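Side-chain contacts in clostripain-related protein (Bacteroides thetaiotaomicron, PDB 6N9J), which is a secreted cysteine protease of the clostripain (C11) family, probably cleaving peptide bonds in proteins: residues Glu212-Val217 and Gly236-Ser241; Asn324-Ser329 and Lys334-Asp339. One frame throughout, in Å; residues are numbered along the deposited sequence.

Interaction 1: residues Glu212-Val217 and Gly236-Ser241; sequences ENYYSV and GGVSIS
Two tyrosine rings of the helical segment 212-217 meet two aliphatic side chains of segment 236-241, each ring in its own way. The Tyr214 ring offers one face to Ile240, whose CD1 methyl sits over the ring centre, 4.2 Å above its plane. Val238 reaches the same ring obliquely, with its CG2 methyl 4.1 Å from Tyr214 CE2. The neighbouring ring, Tyr215, turns its edge to the backbone of Val238, just before the strand: Val238 O lies in the ring plane, 3.6 Å from Tyr215 CE1. The other valine methyl, CG1, packs closely here, 3.6 Å from Tyr215 CD1. Val238 thus straddles the two rings, because CG2 stands anti to the backbone N while CG1, with chi1 at 78°, falls between N and the carbonyl carbon. This is helix-on-sheet packing of the alpha/beta fold typical of clan CD peptidases, with helix 206-221 packed on one face of the sheet, over the start of strand 239-244. No hydrogen bond crosses between the segments, and the side-chain packing is apolar and largely buried. The polar end of Tyr214 is settled elsewhere: its OH is hydrogen-bonded to Asp159 OD1, at the end of strand 155-159, while Ile186, Ala191 and Val196 also pack on this side chain. Tyr215 points roughly at right angles to Tyr214 and touches Asn319 and Thr321 of strand 315-327.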
# COMPACT_ATOMS: atom_id res chain seq x y z
N GLU A 212 3.85 5.31 -11.96
CA GLU A 212 3.82 5.23 -13.42
C GLU A 212 4.36 3.90 -13.90
O GLU A 212 3.81 3.30 -14.81
CB GLU A 212 4.62 6.39 -14.04
CG GLU A 212 3.90 7.75 -14.02
CD GLU A 212 2.92 7.94 -15.18
OE1 GLU A 212 2.89 7.11 -16.11
OE2 GLU A 212 2.17 8.95 -15.17
N ASN A 213 5.46 3.45 -13.29
CA ASN A 213 6.10 2.22 -13.73
C ASN A 213 5.29 1.00 -13.28
O ASN A 213 5.15 0.04 -14.03
CB ASN A 213 7.55 2.14 -13.20
CG ASN A 213 8.51 2.98 -14.03
OD1 ASN A 213 9.05 2.52 -15.03
ND2 ASN A 213 8.72 4.22 -13.62
N TYR A 214 4.76 1.06 -12.07
CA TYR A 214 3.87 -0.00 -11.61
C TYR A 214 2.69 -0.11 -12.60
O TYR A 214 2.49 -1.16 -13.21
CB TYR A 214 3.38 0.28 -10.20
CG TYR A 214 2.73 -0.89 -9.51
CD1 TYR A 214 3.16 -1.28 -8.25
CD2 TYR A 214 1.73 -1.64 -10.13
CE1 TYR A 214 2.59 -2.35 -7.60
CE2 TYR A 214 1.15 -2.74 -9.50
CZ TYR A 214 1.59 -3.07 -8.22
OH TYR A 214 1.08 -4.13 -7.54
N TYR A 215 1.92 0.96 -12.73
CA TYR A 215 0.74 0.94 -13.60
C TYR A 215 1.01 0.49 -15.03
O TYR A 215 0.24 -0.27 -15.61
CB TYR A 215 0.10 2.33 -13.62
CG TYR A 215 -1.12 2.39 -14.50
CD1 TYR A 215 -2.33 1.86 -14.07
CD2 TYR A 215 -1.07 2.95 -15.77
CE1 TYR A 215 -3.45 1.89 -14.86
CE2 TYR A 215 -2.20 3.00 -16.58
CZ TYR A 215 -3.39 2.46 -16.11
OH TYR A 215 -4.52 2.47 -16.89
N SER A 216 2.11 0.98 -15.62
CA SER A 216 2.32 0.81 -17.05
C SER A 216 2.46 -0.65 -17.49
O SER A 216 2.06 -1.01 -18.59
CB SER A 216 3.56 1.59 -17.48
OG SER A 216 3.69 1.57 -18.89
N VAL A 217 3.03 -1.51 -16.65
CA VAL A 217 3.18 -2.89 -17.05
C VAL A 217 1.81 -3.58 -17.09
O VAL A 217 1.50 -4.32 -18.02
CB VAL A 217 4.16 -3.65 -16.13
CG1 VAL A 217 4.04 -5.15 -16.33
CG2 VAL A 217 5.59 -3.19 -16.40
N GLY A 236 -5.83 -8.62 -15.89
CA GLY A 236 -6.97 -8.00 -15.22
C GLY A 236 -6.83 -6.52 -14.88
O GLY A 236 -7.74 -5.93 -14.31
N GLY A 237 -5.69 -5.92 -15.23
CA GLY A 237 -5.47 -4.50 -14.98
C GLY A 237 -5.09 -4.16 -13.55
O GLY A 237 -4.76 -5.04 -12.75
N VAL A 238 -5.13 -2.87 -13.22
CA VAL A 238 -4.74 -2.38 -11.90
C VAL A 238 -5.19 -0.93 -11.74
O VAL A 238 -5.43 -0.24 -12.72
CB VAL A 238 -3.21 -2.45 -11.66
CG1 VAL A 238 -2.48 -1.31 -12.37
CG2 VAL A 238 -2.89 -2.42 -10.18
N SER A 239 -5.32 -0.48 -10.50
CA SER A 239 -5.57 0.91 -10.20
C SER A 239 -4.63 1.40 -9.11
O SER A 239 -4.45 0.73 -8.09
CB SER A 239 -7.02 1.10 -9.77
OG SER A 239 -7.25 0.40 -8.57
N ILE A 240 -4.03 2.57 -9.32
CA ILE A 240 -3.01 3.08 -8.41
C ILE A 240 -3.20 4.58 -8.23
O ILE A 240 -3.61 5.25 -9.15
CB ILE A 240 -1.56 2.79 -8.94
CG1 ILE A 240 -1.32 1.29 -9.09
CG2 ILE A 240 -0.49 3.40 -8.03
CD1 ILE A 240 -1.13 0.56 -7.77
N SER A 241 -2.91 5.09 -7.03
CA SER A 241 -2.81 6.53 -6.81
C SER A 241 -1.65 6.88 -5.86
O SER A 241 -1.02 6.01 -5.26
CB SER A 241 -4.13 7.09 -6.27
OG SER A 241 -4.40 6.61 -4.96

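Interaction 2: residues Asn324-Ser329 and Lys334-Asp339; sequences NYCTYS and KMVSMD
Paired backbones join segments 324-329 and 334-339 into an antiparallel beta hairpin, the outermost part of the large mixed sheet, where strand 315-327 turns back as strand 333-337. Asn324 and Val336 form one hydrogen-bonded pair, with Val336 N to Asn324 O at 2.7 Å, and Cys326 and Lys334 form the next, with Cys326 N to Lys334 O at 2.9 Å. Both pairs are bonded in the two directions. Between them Tyr325 and Met335 make the non-hydrogen-bonded pair, and their side chains share one face of the hairpin. Here Met335 SD lies at the edge of the Tyr325 ring, 5.4 Å from its centroid, a Met-aromatic contact, and is 3.9 Å from Tyr325 CB. Bends at chi2 (-61°) and chi3 (-66°) fold the methionine back over the partner strand, carrying CE to within 3.8 Å of Asn324 C. With chi1 at -174° the tyrosine ring extends past the methionine to lie beside the backbone of Lys334, CE1 coming 3.6 Å from Lys334 N. Tyr325 also packs on an apolar side chain of the bound peptide, so this face of the hairpin borders the inhibitor site. With an alanine at Tyr325, the methionine sulfur would probably lose its aromatic edge and the peptide side chain part of its packing surface. On the reverse face, Cys326 CB meets Val336 CG2, and Met338 crosses Asn324 at about a right angle, its CG 3.5 Å from Asn324 ND2. Near the turn, the Tyr328 hydroxyl rests against the extended Lys334 chain, OH to CE 3.5 Å.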
# COMPACT_ATOMS: atom_id res chain seq x y z
N ASN A 324 -11.07 -3.64 -13.21
CA ASN A 324 -10.08 -4.34 -12.39
C ASN A 324 -10.65 -5.72 -12.04
O ASN A 324 -11.87 -5.88 -11.97
CB ASN A 324 -9.76 -3.57 -11.11
CG ASN A 324 -8.63 -2.58 -11.29
OD1 ASN A 324 -7.74 -2.49 -10.44
ND2 ASN A 324 -8.64 -1.85 -12.39
N TYR A 325 -9.78 -6.69 -11.80
CA TYR A 325 -10.23 -8.00 -11.34
C TYR A 325 -10.49 -7.96 -9.83
O TYR A 325 -9.67 -7.44 -9.07
CB TYR A 325 -9.19 -9.07 -11.67
CG TYR A 325 -9.62 -10.50 -11.36
CD1 TYR A 325 -10.33 -11.25 -12.29
CD2 TYR A 325 -9.28 -11.11 -10.15
CE1 TYR A 325 -10.70 -12.56 -12.01
CE2 TYR A 325 -9.63 -12.41 -9.87
CZ TYR A 325 -10.34 -13.13 -10.80
OH TYR A 325 -10.71 -14.43 -10.52
N CYS A 326 -11.64 -8.48 -9.41
CA CYS A 326 -12.00 -8.49 -7.99
C CYS A 326 -12.49 -9.86 -7.64
O CYS A 326 -12.92 -10.61 -8.52
CB CYS A 326 -13.09 -7.45 -7.66
SG CYS A 326 -12.53 -5.71 -7.74
N THR A 327 -12.43 -10.20 -6.36
CA THR A 327 -12.77 -11.55 -5.96
C THR A 327 -13.97 -11.58 -5.03
O THR A 327 -14.27 -10.61 -4.33
CB THR A 327 -11.57 -12.27 -5.27
OG1 THR A 327 -11.24 -11.61 -4.03
CG2 THR A 327 -10.36 -12.29 -6.18
N TYR A 328 -14.67 -12.70 -5.04
CA TYR A 328 -15.68 -12.97 -4.03
C TYR A 328 -14.99 -13.60 -2.84
O TYR A 328 -13.81 -13.96 -2.93
CB TYR A 328 -16.75 -13.90 -4.56
CG TYR A 328 -17.52 -13.40 -5.75
CD1 TYR A 328 -17.05 -13.59 -7.04
CD2 TYR A 328 -18.77 -12.80 -5.59
CE1 TYR A 328 -17.78 -13.17 -8.14
CE2 TYR A 328 -19.50 -12.38 -6.66
CZ TYR A 328 -19.01 -12.56 -7.94
OH TYR A 328 -19.75 -12.13 -9.01
N SER A 329 -15.72 -13.76 -1.75
CA SER A 329 -15.18 -14.41 -0.56
C SER A 329 -14.81 -15.86 -0.85
O SER A 329 -13.93 -16.41 -0.21
CB SER A 329 -16.19 -14.34 0.59
OG SER A 329 -16.58 -13.00 0.83
N LYS A 334 -14.07 -11.98 -10.86
CA LYS A 334 -14.43 -11.48 -12.18
C LYS A 334 -13.97 -10.03 -12.32
O LYS A 334 -13.55 -9.41 -11.34
CB LYS A 334 -15.95 -11.59 -12.41
CG LYS A 334 -16.79 -10.63 -11.58
CD LYS A 334 -18.20 -10.49 -12.15
CE LYS A 334 -19.06 -9.57 -11.30
NZ LYS A 334 -20.43 -9.38 -11.88
N MET A 335 -14.04 -9.50 -13.54
CA MET A 335 -13.73 -8.10 -13.80
C MET A 335 -14.84 -7.19 -13.27
O MET A 335 -16.02 -7.50 -13.42
CB MET A 335 -13.52 -7.85 -15.29
CG MET A 335 -12.42 -8.71 -15.92
SD MET A 335 -10.78 -8.45 -15.21
CE MET A 335 -10.48 -6.77 -15.72
N VAL A 336 -14.47 -6.07 -12.67
CA VAL A 336 -15.44 -5.09 -12.17
C VAL A 336 -15.11 -3.69 -12.69
O VAL A 336 -13.94 -3.31 -12.77
CB VAL A 336 -15.46 -5.08 -10.62
CG1 VAL A 336 -16.33 -3.93 -10.10
CG2 VAL A 336 -15.93 -6.43 -10.09
N SER A 337 -16.13 -2.91 -13.05
CA SER A 337 -15.91 -1.58 -13.61
C SER A 337 -15.30 -0.61 -12.58
O SER A 337 -15.76 -0.55 -11.44
CB SER A 337 -17.22 -1.02 -14.16
OG SER A 337 -17.03 0.25 -14.76
N MET A 338 -14.27 0.13 -12.99
CA MET A 338 -13.67 1.14 -12.12
C MET A 338 -14.20 2.55 -12.46
O MET A 338 -13.59 3.55 -12.09
CB MET A 338 -12.14 1.11 -12.22
CG MET A 338 -11.50 -0.11 -11.52
SD MET A 338 -11.76 -0.17 -9.73
CE MET A 338 -12.65 -1.71 -9.55
N ASP A 339 -15.33 2.60 -13.16
CA ASP A 339 -15.97 3.88 -13.49
C ASP A 339 -16.28 4.68 -12.22
O ASP A 339 -16.99 4.20 -11.34
CB ASP A 339 -17.24 3.63 -14.29
CG ASP A 339 -17.90 4.90 -14.75
OD1 ASP A 339 -17.50 5.42 -15.81
OD2 ASP A 339 -18.82 5.38 -14.05

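From the N terminus, the chain builds the parallel strands of the sheet before reaching helix 206-221, and interaction 1 then closes the 18 residues between its segments, the last turn of the helix and a long loop. Interaction 2 comes later and closes a much shorter connection, four residues between its segments. The two loops follow in series, neither enclosing nor crossing the other. They meet in space because strands 239-244 and 315-327 are antiparallel neighbours, with a weak hydrogen bond from Ser239 OG to Asn324 OD1 between them. Together they tie a flanking helix, through two neighbouring strands, to the hairpin at the sheet's outer side.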